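Local coordinates for immune protein (PDB 6D7Y) that probably acts as the immunity partner that binds and neutralises the toxic C-terminal tip of the contact-dependent growth inhibition protein CdiA, at residues E25-R30 and Q116-G121; K110-F115 and T143-N148; E70-S73 and K79-V82. All blocks are in the same frame, centred on the assembly; numbering follows the deposited sequence.

Interaction 1. Residues E25-R30 and Q116-G121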
ATOM      1  N   GLU B  25       8.642  -2.954   1.980  1.00 42.35           N
ATOM      2  CA  GLU B  25       9.049  -4.310   2.423  1.00 43.89           C
ATOM      3  C   GLU B  25       9.992  -4.296   3.637  1.00 44.32           C
ATOM      4  O   GLU B  25       9.944  -5.202   4.485  1.00 43.93           O
ATOM      5  CB  GLU B  25       9.735  -5.100   1.293  1.00 47.22           C
ATOM      6  CG  GLU B  25      10.138  -6.539   1.695  1.00 49.93           C
ATOM      7  CD  GLU B  25      10.953  -7.287   0.651  1.00 52.40           C
ATOM      8  OE1 GLU B  25      11.217  -8.491   0.868  1.00 57.22           O
ATOM      9  OE2 GLU B  25      11.349  -6.681  -0.366  1.00 55.17           O
ATOM     10  N   SER B  26      10.856  -3.289   3.709  1.00 44.14           N
ATOM     11  CA  SER B  26      11.827  -3.191   4.817  1.00 45.94           C
ATOM     12  C   SER B  26      11.220  -2.895   6.195  1.00 44.48           C
ATOM     13  O   SER B  26      11.882  -3.095   7.220  1.00 45.69           O
ATOM     14  CB  SER B  26      12.896  -2.138   4.502  1.00 47.05           C
ATOM     15  OG  SER B  26      12.298  -0.875   4.338  1.00 46.05           O
ATOM     16  N   LYS B  27       9.981  -2.411   6.221  0.50 43.07           N
ATOM     17  CA  LYS B  27       9.317  -2.101   7.488  0.50 43.08           C
ATOM     18  C   LYS B  27       8.538  -3.316   8.027  0.50 42.54           C
ATOM     19  O   LYS B  27       7.938  -3.247   9.104  0.50 43.45           O
ATOM     20  CB  LYS B  27       8.441  -0.848   7.329  0.50 42.50           C
ATOM     21  CG  LYS B  27       9.238   0.323   6.741  0.50 43.71           C
ATOM     22  CD  LYS B  27       8.449   1.627   6.614  0.50 43.44           C
ATOM     23  CE  LYS B  27       8.367   2.408   7.920  0.50 43.82           C
ATOM     24  NZ  LYS B  27       7.732   1.661   9.027  0.50 44.25           N
ATOM     25  N   SER B  28       8.560  -4.428   7.284  1.00 42.39           N
ATOM     26  CA  SER B  28       7.902  -5.662   7.722  1.00 41.46           C
ATOM     27  C   SER B  28       8.873  -6.761   8.119  1.00 43.60           C
ATOM     28  O   SER B  28      10.044  -6.754   7.727  1.00 43.77           O
ATOM     29  CB  SER B  28       7.043  -6.208   6.610  1.00 40.88           C
ATOM     30  OG  SER B  28       7.826  -6.662   5.515  1.00 42.61           O
ATOM     31  N   ASP B  29       8.354  -7.732   8.870  1.00 43.49           N
ATOM     32  CA  ASP B  29       9.153  -8.878   9.305  1.00 45.24           C
ATOM     33  C   ASP B  29       9.319  -9.873   8.167  1.00 45.24           C
ATOM     34  O   ASP B  29      10.404 -10.407   7.971  1.00 45.68           O
ATOM     35  CB  ASP B  29       8.535  -9.558  10.518  1.00 46.44           C
ATOM     36  CG  ASP B  29       8.604  -8.708  11.770  1.00 47.27           C
ATOM     37  OD1 ASP B  29       9.282  -7.667  11.765  1.00 47.62           O
ATOM     38  OD2 ASP B  29       7.986  -9.104  12.781  1.00 48.35           O
ATOM     39  N   ARG B  30       8.245 -10.130   7.426  1.00 43.79           N
ATOM     40  CA  ARG B  30       8.307 -11.058   6.302  1.00 45.58           C
ATOM     41  C   ARG B  30       7.146 -10.896   5.346  1.00 43.52           C
ATOM     42  O   ARG B  30       6.139 -10.288   5.688  1.00 40.36           O
ATOM     43  CB  ARG B  30       8.396 -12.514   6.807  1.00 49.80           C
ATOM     44  CG  ARG B  30       7.411 -12.876   7.905  1.00 51.41           C
ATOM     45  CD  ARG B  30       7.622 -14.318   8.360  1.00 55.76           C
ATOM     46  NE  ARG B  30       7.231 -15.254   7.303  1.00 58.96           N
ATOM     47  CZ  ARG B  30       6.006 -15.770   7.141  1.00 60.21           C
ATOM     48  NH1 ARG B  30       5.768 -16.598   6.124  1.00 62.02           N
ATOM     49  NH2 ARG B  30       5.007 -15.473   7.974  1.00 61.73           N
ATOM     50  N   GLN B 116      -0.261   8.782   7.698  1.00 28.53           N
ATOM     51  CA  GLN B 116      -0.216  10.114   7.058  1.00 29.99           C
ATOM     52  C   GLN B 116       1.190  10.725   7.174  1.00 32.49           C
ATOM     53  O   GLN B 116       1.735  11.271   6.202  1.00 32.19           O
ATOM     54  CB  GLN B 116      -1.264  11.081   7.654  1.00 30.52           C
ATOM     55  CG  GLN B 116      -1.335  12.416   6.890  1.00 33.12           C
ATOM     56  CD  GLN B 116      -2.284  13.446   7.491  1.00 37.27           C
ATOM     57  OE1 GLN B 116      -2.433  13.531   8.710  1.00 42.95           O
ATOM     58  NE2 GLN B 116      -2.909  14.272   6.624  1.00 36.04           N
ATOM     59  N   LYS B 117       1.761  10.656   8.373  1.00 35.20           N
ATOM     60  CA  LYS B 117       3.109  11.187   8.614  1.00 38.44           C
ATOM     61  C   LYS B 117       4.167  10.460   7.787  1.00 37.81           C
ATOM     62  O   LYS B 117       5.017  11.094   7.143  1.00 38.34           O
ATOM     63  CB  LYS B 117       3.483  11.061  10.090  1.00 42.43           C
ATOM     64  CG  LYS B 117       2.644  11.884  11.047  1.00 44.42           C
ATOM     65  CD  LYS B 117       3.043  11.560  12.482  1.00 49.31           C
ATOM     66  CE  LYS B 117       2.203  12.314  13.497  1.00 51.39           C
ATOM     67  NZ  LYS B 117       2.381  13.782  13.346  1.00 54.37           N
ATOM     68  N   TYR B 118       4.125   9.131   7.847  1.00 36.74           N
ATOM     69  CA  TYR B 118       5.036   8.271   7.101  1.00 36.82           C
ATOM     70  C   TYR B 118       5.011   8.529   5.597  1.00 35.15           C
ATOM     71  O   TYR B 118       6.063   8.721   4.976  1.00 36.33           O
ATOM     72  CB  TYR B 118       4.736   6.785   7.374  1.00 37.74           C
ATOM     73  CG  TYR B 118       5.496   5.875   6.439  1.00 38.74           C
ATOM     74  CD1 TYR B 118       6.880   5.778   6.517  1.00 42.05           C
ATOM     75  CD2 TYR B 118       4.839   5.130   5.468  1.00 38.12           C
ATOM     76  CE1 TYR B 118       7.596   4.971   5.652  1.00 43.69           C
ATOM     77  CE2 TYR B 118       5.545   4.313   4.599  1.00 39.98           C
ATOM     78  CZ  TYR B 118       6.924   4.237   4.698  1.00 43.05           C
ATOM     79  OH  TYR B 118       7.649   3.441   3.842  1.00 47.28           O
HETATM   80  N   MSE B 119       3.814   8.564   5.023  1.00 32.42           N
HETATM   81  CA  MSE B 119       3.634   8.763   3.572  1.00 31.95           C
HETATM   82  C   MSE B 119       4.052  10.136   3.151  1.00 32.72           C
HETATM   83  O   MSE B 119       4.728  10.300   2.133  1.00 34.01           O
HETATM   84  CB  MSE B 119       2.166   8.497   3.190  1.00 30.21           C
HETATM   85  CG  MSE B 119       1.832   7.024   3.378  1.00 30.43           C
HETATM   86 SE   MSE B 119      -0.118   6.726   3.349  1.00 31.15          SE
HETATM   87  CE  MSE B 119      -0.141   5.864   1.584  1.00 27.38           C
ATOM     88  N   ASN B 120       3.664  11.141   3.927  1.00 32.95           N
ATOM     89  CA  ASN B 120       4.044  12.524   3.604  1.00 35.15           C
ATOM     90  C   ASN B 120       5.569  12.643   3.606  1.00 37.44           C
ATOM     91  O   ASN B 120       6.153  13.323   2.765  1.00 37.47           O
ATOM     92  CB  ASN B 120       3.476  13.499   4.624  1.00 35.63           C
ATOM     93  CG  ASN B 120       3.759  14.938   4.258  1.00 38.05           C
ATOM     94  OD1 ASN B 120       3.375  15.405   3.189  1.00 39.02           O
ATOM     95  ND2 ASN B 120       4.405  15.653   5.157  1.00 40.55           N
ATOM     96  N   GLY B 121       6.192  11.966   4.564  1.00 37.47           N
ATOM     97  CA  GLY B 121       7.634  11.968   4.703  1.00 40.43           C
ATOM     98  C   GLY B 121       8.394  11.393   3.522  1.00 41.45           C
ATOM     99  O   GLY B 121       9.521  11.790   3.287  1.00 44.28           O
TER
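Lys27, on the type I beta turn from Glu25 to Ser28 that leads out of helix 17-25, meets Tyr118 of helix 105-126 in a small contact burying 86 Å² in all. The two side chains advance from opposite directions and bridge backbones whose CA atoms, Lys27 CA and Tyr118 CA, are 11.2 Å apart. It is the methylene part of the lysine that touches. Lys27 CD lies 3.4 Å from Tyr118 OH, and Lys27 CE lies 3.5 Å from Tyr118 CE1, so the methylenes run obliquely past the phenolic end of the ring. Tyr118 CG is anti to its own nitrogen (chi1 170°), which sends the ring out from the helix toward the turn. Bends at chi3 (81°) and chi4 (-59°) then carry the lysine amine off to Val74 O, its hydrogen-bond partner. As a result Lys27 NZ is 5.1 Å from the centroid of the Tyr118 ring, a long cation-pi geometry that can add at most a weak attraction. Lys27 was modelled in two conformers, and these measurements describe one of them. The turn is clasped by Glu25 O, which accepts from Ser28 OG at 2.8 Å and also from Ser28 N, both on the same face of its carbonyl plane. Tyr118 OH is hydrogen-bonded to Glu23 OE2. Because the polar groups of lysine and tyrosine each have their partner outside the pair, what joins turn and helix is mainly van der Waals contact between methylenes and an aromatic ring, with electrostatics probably contributing little directly.

Interaction 2. Residues K110-F115 and T143-N148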
ATOM      1  N   LYS B 110      -5.660   6.284  15.031  1.00 28.88           N
ATOM      2  CA  LYS B 110      -4.282   6.504  15.500  1.00 31.25           C
ATOM      3  C   LYS B 110      -3.284   5.993  14.472  1.00 30.53           C
ATOM      4  O   LYS B 110      -2.312   6.689  14.145  1.00 31.94           O
ATOM      5  CB  LYS B 110      -4.084   5.857  16.871  1.00 34.29           C
ATOM      6  CG  LYS B 110      -4.937   6.515  17.941  1.00 36.55           C
ATOM      7  CD  LYS B 110      -4.802   5.819  19.292  1.00 39.99           C
ATOM      8  CE  LYS B 110      -5.588   6.550  20.371  1.00 42.25           C
ATOM      9  NZ  LYS B 110      -5.577   5.781  21.645  1.00 46.16           N
ATOM     10  N   VAL B 111      -3.568   4.808  13.923  1.00 30.02           N
ATOM     11  CA  VAL B 111      -2.742   4.185  12.876  1.00 29.74           C
ATOM     12  C   VAL B 111      -2.760   5.050  11.615  1.00 28.59           C
ATOM     13  O   VAL B 111      -1.725   5.264  10.962  1.00 28.90           O
ATOM     14  CB  VAL B 111      -3.260   2.761  12.555  1.00 30.62           C
ATOM     15  CG1 VAL B 111      -2.562   2.169  11.336  1.00 31.36           C
ATOM     16  CG2 VAL B 111      -3.080   1.864  13.767  1.00 33.23           C
HETATM   17  N   MSE B 112      -3.932   5.583  11.291  1.00 27.88           N
HETATM   18  CA  MSE B 112      -4.063   6.439  10.116  1.00 28.23           C
HETATM   19  C   MSE B 112      -3.187   7.669  10.189  1.00 28.85           C
HETATM   20  O   MSE B 112      -2.559   8.046   9.189  1.00 29.30           O
HETATM   21  CB  MSE B 112      -5.530   6.834   9.932  1.00 28.67           C
HETATM   22  CG  MSE B 112      -6.349   5.629   9.504  1.00 29.45           C
HETATM   23 SE   MSE B 112      -5.982   5.299   7.597  1.00 35.85          SE
HETATM   24  CE  MSE B 112      -7.030   3.682   7.364  1.00 29.48           C
ATOM     25  N   LEU B 113      -3.162   8.333  11.344  1.00 30.20           N
ATOM     26  CA  LEU B 113      -2.330   9.527  11.511  1.00 31.89           C
ATOM     27  C   LEU B 113      -0.848   9.193  11.395  1.00 32.16           C
ATOM     28  O   LEU B 113      -0.070   9.993  10.868  1.00 31.46           O
ATOM     29  CB  LEU B 113      -2.652  10.294  12.795  1.00 34.98           C
ATOM     30  CG  LEU B 113      -3.981  11.063  12.828  1.00 37.05           C
ATOM     31  CD1 LEU B 113      -4.138  11.759  14.166  1.00 39.29           C
ATOM     32  CD2 LEU B 113      -4.066  12.100  11.713  1.00 37.69           C
ATOM     33  N   GLU B 114      -0.457   8.009  11.850  1.00 32.60           N
ATOM     34  CA  GLU B 114       0.928   7.574  11.703  1.00 34.49           C
ATOM     35  C   GLU B 114       1.224   7.307  10.229  1.00 32.19           C
ATOM     36  O   GLU B 114       2.298   7.666   9.749  1.00 33.05           O
ATOM     37  CB  GLU B 114       1.237   6.359  12.583  1.00 37.46           C
ATOM     38  CG  GLU B 114       1.206   6.652  14.078  1.00 41.00           C
ATOM     39  CD  GLU B 114       2.282   7.625  14.572  1.00 46.14           C
ATOM     40  OE1 GLU B 114       2.311   7.877  15.797  1.00 53.18           O
ATOM     41  OE2 GLU B 114       3.105   8.149  13.780  1.00 48.45           O
ATOM     42  N   PHE B 115       0.276   6.702   9.502  1.00 29.78           N
ATOM     43  CA  PHE B 115       0.474   6.495   8.062  1.00 28.58           C
ATOM     44  C   PHE B 115       0.593   7.819   7.332  1.00 28.34           C
ATOM     45  O   PHE B 115       1.432   7.962   6.434  1.00 28.06           O
ATOM     46  CB  PHE B 115      -0.653   5.680   7.419  1.00 26.81           C
ATOM     47  CG  PHE B 115      -0.397   4.205   7.380  1.00 26.50           C
ATOM     48  CD1 PHE B 115       0.537   3.691   6.488  1.00 27.98           C
ATOM     49  CD2 PHE B 115      -1.120   3.333   8.165  1.00 26.74           C
ATOM     50  CE1 PHE B 115       0.779   2.331   6.408  1.00 28.81           C
ATOM     51  CE2 PHE B 115      -0.895   1.967   8.083  1.00 27.70           C
ATOM     52  CZ  PHE B 115       0.057   1.464   7.201  1.00 27.93           C
ATOM     53  N   THR B 143     -15.453   8.470   3.870  1.00 21.10           N
ATOM     54  CA  THR B 143     -14.938   7.679   4.979  1.00 19.33           C
ATOM     55  C   THR B 143     -13.411   7.696   5.117  1.00 18.16           C
ATOM     56  O   THR B 143     -12.812   6.797   5.725  1.00 17.34           O
ATOM     57  CB  THR B 143     -15.518   6.230   4.996  1.00 18.99           C
ATOM     58  OG1 THR B 143     -15.341   5.612   3.719  1.00 19.49           O
ATOM     59  CG2 THR B 143     -16.980   6.252   5.325  1.00 19.64           C
ATOM     60  N   ARG B 144     -12.761   8.727   4.587  1.00 17.70           N
ATOM     61  CA  ARG B 144     -11.340   8.864   4.764  1.00 17.61           C
ATOM     62  C   ARG B 144     -10.972   9.504   6.103  1.00 18.31           C
ATOM     63  O   ARG B 144     -11.751  10.264   6.698  1.00 19.51           O
ATOM     64  CB  ARG B 144     -10.703   9.717   3.659  1.00 18.51           C
ATOM     65  CG  ARG B 144     -10.678   9.065   2.298  1.00 18.44           C
ATOM     66  CD  ARG B 144      -9.984   9.969   1.271  1.00 19.85           C
ATOM     67  NE  ARG B 144     -10.111   9.430  -0.071  1.00 20.25           N
ATOM     68  CZ  ARG B 144      -9.713  10.065  -1.173  1.00 22.33           C
ATOM     69  NH1 ARG B 144      -9.933   9.520  -2.358  1.00 23.00           N
ATOM     70  NH2 ARG B 144      -9.138  11.259  -1.089  1.00 23.24           N
ATOM     71  N   PHE B 145      -9.772   9.167   6.552  1.00 19.19           N
ATOM     72  CA  PHE B 145      -9.129   9.757   7.746  1.00 20.81           C
ATOM     73  C   PHE B 145      -8.177  10.855   7.277  1.00 21.58           C
ATOM     74  O   PHE B 145      -7.884  11.802   8.029  1.00 23.42           O
ATOM     75  CB  PHE B 145      -8.372   8.740   8.569  1.00 22.89           C
ATOM     76  CG  PHE B 145      -9.253   7.837   9.369  1.00 24.00           C
ATOM     77  CD1 PHE B 145      -9.803   6.689   8.799  1.00 25.95           C
ATOM     78  CD2 PHE B 145      -9.529   8.121  10.691  1.00 26.31           C
ATOM     79  CE1 PHE B 145     -10.618   5.845   9.539  1.00 26.49           C
ATOM     80  CE2 PHE B 145     -10.340   7.267  11.445  1.00 27.33           C
ATOM     81  CZ  PHE B 145     -10.871   6.137  10.873  1.00 26.60           C
ATOM     82  N   PHE B 146      -7.651  10.713   6.072  1.00 20.25           N
ATOM     83  CA  PHE B 146      -6.786  11.763   5.522  1.00 21.48           C
ATOM     84  C   PHE B 146      -6.623  11.677   4.007  1.00 21.01           C
ATOM     85  O   PHE B 146      -6.806  10.635   3.407  1.00 18.98           O
ATOM     86  CB  PHE B 146      -5.367  11.719   6.183  1.00 22.21           C
ATOM     87  CG  PHE B 146      -4.571  10.504   5.826  1.00 21.85           C
ATOM     88  CD1 PHE B 146      -4.682   9.338   6.581  1.00 21.45           C
ATOM     89  CD2 PHE B 146      -3.745  10.497   4.710  1.00 22.31           C
ATOM     90  CE1 PHE B 146      -3.950   8.205   6.245  1.00 21.31           C
ATOM     91  CE2 PHE B 146      -3.023   9.367   4.364  1.00 22.47           C
ATOM     92  CZ  PHE B 146      -3.130   8.209   5.131  1.00 21.15           C
ATOM     93  N   THR B 147      -6.268  12.817   3.394  1.00 22.34           N
ATOM     94  CA  THR B 147      -5.955  12.856   1.988  1.00 23.19           C
ATOM     95  C   THR B 147      -4.757  13.800   1.923  1.00 24.24           C
ATOM     96  O   THR B 147      -4.858  14.951   2.343  1.00 24.68           O
ATOM     97  CB  THR B 147      -7.066  13.422   1.099  1.00 24.17           C
ATOM     98  OG1 THR B 147      -8.238  12.639   1.242  1.00 23.07           O
ATOM     99  CG2 THR B 147      -6.615  13.402  -0.375  1.00 25.02           C
ATOM    100  N   ASN B 148      -3.632  13.296   1.431  1.00 24.55           N
ATOM    101  CA  ASN B 148      -2.384  14.064   1.366  1.00 27.87           C
ATOM    102  C   ASN B 148      -2.069  14.689   2.730  1.00 28.96           C
ATOM    103  O   ASN B 148      -2.076  13.978   3.728  1.00 28.77           O
ATOM    104  CB  ASN B 148      -2.450  15.092   0.234  1.00 29.00           C
ATOM    105  CG  ASN B 148      -2.571  14.436  -1.111  1.00 29.77           C
ATOM    106  OD1 ASN B 148      -2.029  13.350  -1.323  1.00 28.85           O
ATOM    107  ND2 ASN B 148      -3.246  15.096  -2.047  1.00 31.62           N
TER
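Met112, modelled as selenomethionine, is the bump of this contact: it projects from helix 105-126 toward two successive phenylalanines, Phe145 and Phe146, and pushes into the angle between their rings. Its CG rests over one face of Phe145, 4.0 Å from the ring centroid and 28° off the normal, a CH-pi contact. The nearer stem of the side chain is equally engaged, since Met112 CB approaches Phe145 CB to 3.7 Å. A bend at chi2 (-76°) then swings the selenium toward the other wall of the hollow, where Met112 SE comes within 3.8 Å of Phe146 CE1. The selenium is oblique to both rings, a Met-aromatic arrangement in each case, and the methionine crosses each phenylalanine side chain at about a right angle. The chain turns a corner at Phe145, and a classic beta bulge, in which Phe145 and Phe146 both face Gly133 of strand 130-135, goes with the pointing of both CB atoms to the helix. With chi1 at 68°, the Phe146 ring is tucked over its own backbone and lies against the helix: Met112 O is 3.3 Å from Phe146 CE1, an oblique approach. One turn farther along, Phe115 CB meets the end of this ring at 4.2 Å from Phe146 CZ. Phe5, Val7 and Phe100 of the central strands also pack on Met112, making the hollow part of the helix-sheet core. Flanking the two phenylalanines, Arg144 and Thr147 pair with each other: Arg144 NH2 donates to Thr147 OG1 at 2.9 Å, nearly in the guanidinium plane.

Interaction 3. Residues E70-S73 and K79-V82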
ATOM      1  N   GLU B  70       3.749  -9.657   7.030  1.00 36.46           N
ATOM      2  CA  GLU B  70       3.594  -9.841   8.468  1.00 38.65           C
ATOM      3  C   GLU B  70       4.544  -8.929   9.221  1.00 38.82           C
ATOM      4  O   GLU B  70       5.712  -8.763   8.819  1.00 38.76           O
ATOM      5  CB  GLU B  70       3.878 -11.295   8.860  1.00 42.45           C
ATOM      6  CG  GLU B  70       3.866 -11.523  10.361  1.00 47.66           C
ATOM      7  CD  GLU B  70       4.179 -12.946  10.740  1.00 53.40           C
ATOM      8  OE1 GLU B  70       3.913 -13.863   9.927  1.00 58.63           O
ATOM      9  OE2 GLU B  70       4.682 -13.149  11.863  1.00 60.08           O
ATOM     10  N   GLY B  71       4.049  -8.376  10.327  1.00 38.55           N
ATOM     11  CA  GLY B  71       4.838  -7.520  11.204  1.00 40.01           C
ATOM     12  C   GLY B  71       5.249  -6.218  10.545  1.00 39.93           C
ATOM     13  O   GLY B  71       6.427  -5.899  10.496  1.00 41.03           O
ATOM     14  N   PHE B  72       4.276  -5.467  10.042  1.00 37.45           N
ATOM     15  CA  PHE B  72       4.563  -4.198   9.377  1.00 37.66           C
ATOM     16  C   PHE B  72       4.570  -3.062  10.393  1.00 39.49           C
ATOM     17  O   PHE B  72       3.555  -2.808  11.015  1.00 38.27           O
ATOM     18  CB  PHE B  72       3.510  -3.905   8.304  1.00 36.03           C
ATOM     19  CG  PHE B  72       3.764  -2.631   7.564  1.00 36.06           C
ATOM     20  CD1 PHE B  72       4.673  -2.600   6.515  1.00 37.37           C
ATOM     21  CD2 PHE B  72       3.134  -1.448   7.937  1.00 36.44           C
ATOM     22  CE1 PHE B  72       4.937  -1.422   5.836  1.00 37.54           C
ATOM     23  CE2 PHE B  72       3.393  -0.266   7.255  1.00 36.27           C
ATOM     24  CZ  PHE B  72       4.295  -0.253   6.206  1.00 37.20           C
ATOM     25  N   SER B  73       5.715  -2.398  10.569  1.00 42.24           N
ATOM     26  CA  SER B  73       5.812  -1.285  11.520  1.00 45.03           C
ATOM     27  C   SER B  73       5.522  -0.012  10.745  1.00 45.20           C
ATOM     28  O   SER B  73       6.150   0.246   9.725  1.00 44.83           O
ATOM     29  CB  SER B  73       7.198  -1.218  12.166  1.00 49.31           C
ATOM     30  OG  SER B  73       8.201  -1.013  11.191  1.00 50.19           O
ATOM     31  N   LYS B  79       2.915  -1.491  15.254  1.00 58.89           N
ATOM     32  CA  LYS B  79       3.096  -2.533  14.252  1.00 57.70           C
ATOM     33  C   LYS B  79       1.793  -3.310  14.002  1.00 55.94           C
ATOM     34  O   LYS B  79       1.119  -3.731  14.942  1.00 56.59           O
ATOM     35  CB  LYS B  79       4.193  -3.464  14.781  1.00 61.04           C
ATOM     36  CG  LYS B  79       4.936  -4.316  13.766  1.00 62.44           C
ATOM     37  CD  LYS B  79       6.098  -5.019  14.462  1.00 64.82           C
ATOM     38  CE  LYS B  79       7.073  -5.668  13.492  1.00 66.59           C
ATOM     39  NZ  LYS B  79       8.251  -6.268  14.187  1.00 69.61           N
ATOM     40  N   LEU B  80       1.451  -3.490  12.730  1.00 51.73           N
ATOM     41  CA  LEU B  80       0.232  -4.207  12.339  1.00 47.01           C
ATOM     42  C   LEU B  80       0.586  -5.687  12.149  1.00 47.52           C
ATOM     43  O   LEU B  80       1.560  -5.993  11.447  1.00 46.47           O
ATOM     44  CB  LEU B  80      -0.295  -3.633  11.029  1.00 43.66           C
ATOM     45  CG  LEU B  80      -0.433  -2.106  11.015  1.00 44.57           C
ATOM     46  CD1 LEU B  80      -0.898  -1.617   9.650  1.00 42.77           C
ATOM     47  CD2 LEU B  80      -1.378  -1.628  12.110  1.00 45.89           C
ATOM     48  N   PRO B  81      -0.191  -6.609  12.758  1.00 45.53           N
ATOM     49  CA  PRO B  81       0.104  -8.054  12.590  1.00 45.69           C
ATOM     50  C   PRO B  81       0.110  -8.568  11.137  1.00 43.13           C
ATOM     51  O   PRO B  81       1.067  -9.265  10.764  1.00 41.83           O
ATOM     52  CB  PRO B  81      -1.008  -8.743  13.389  1.00 47.23           C
ATOM     53  CG  PRO B  81      -1.447  -7.730  14.391  1.00 48.43           C
ATOM     54  CD  PRO B  81      -1.271  -6.382  13.739  1.00 46.23           C
ATOM     55  N   VAL B  82      -0.926  -8.241  10.330  1.00 38.11           N
ATOM     56  CA  VAL B  82      -0.966  -8.708   8.928  1.00 35.51           C
ATOM     57  C   VAL B  82      -1.539  -7.650   7.969  1.00 31.77           C
ATOM     58  O   VAL B  82      -2.628  -7.138   8.200  1.00 31.63           O
ATOM     59  CB  VAL B  82      -1.812  -9.991   8.755  1.00 37.96           C
ATOM     60  CG1 VAL B  82      -1.677 -10.507   7.321  1.00 39.07           C
ATOM     61  CG2 VAL B  82      -1.388 -11.080   9.744  1.00 40.09           C
TER
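Phe72 and Leu80 form the closely knit half of this contact, an antiparallel hydrogen-bonded pair. Leu80 N donates to Phe72 O at 2.8 Å, and the return bond from Phe72 N to Leu80 O measures 3.1 Å. Both side chains sit on the face covered by helix 105-126, where Phe115 packs against each; between themselves they touch more lightly, Phe72 CD2 being 4.4 Å from Leu80 CD1. The other face carries Ser73 and Lys79, and farther along Glu70 and Val82. Lys79 CG is anti to the backbone N (chi1 -158°) and the remaining chain is extended, which lays its methylenes across the neighbouring strand. Lys79 CE thereby comes to 3.1 Å from Gly71 O, a close approach, while the ammonium continues to a salt bridge with Asp29. Gly71 itself has positive phi (66°), and the lysine CE packs against its carbonyl oxygen.

Toward Glu70 and Val82 the packing slackens. Gly71 N still donates to Pro81 O at 3.1 Å, but from well above the carbonyl plane (47° out of it), where the strands turn a corner. Pro81 and Val82 are exposed, and the Val82 side chain stays 5.3 Å or more from the atoms of 70-73. Glu70 meets Pro81 O with its CA (Glu70 CA to Pro81 O 3.5 Å, a CA-H...O contact) and with its CG, and its carboxylate forms a salt bridge with Arg30. Such a ladder, buried on one face and with Lys79 and Glu70 on the other, their charges paired with Asp29 and Arg30, belongs to the beta hairpin of strands 63-75 and 78-90, part of an antiparallel meander in a sheet backed by a helix.

Helix 105-126 is common ground: interactions 1 and 2 use successive turns of it, their centres about 14 Å apart, and they meet where Gln116 NE2 lies 3.0 Å from Asn148 O, a probable hydrogen bond. Interaction 3, about 10 Å from interaction 1 between centres, is stitched to the 25-30 turn by a salt bridge from Arg30 NH2 to Glu70 OE1 (2.8 Å) and probably by a hydrogen bond between Lys27 O and Ser73 N (2.8 Å). Although the centres of interactions 2 and 3 are about 17 Å apart, their hydrophobic parts join, with Phe115 CZ 3.8 Å from Phe72 CE2. Together they link helix 105-126 to the 25-30 turn and to strand 144-147, while the 63-75/78-90 hairpin joins in through Phe72 and Leu80.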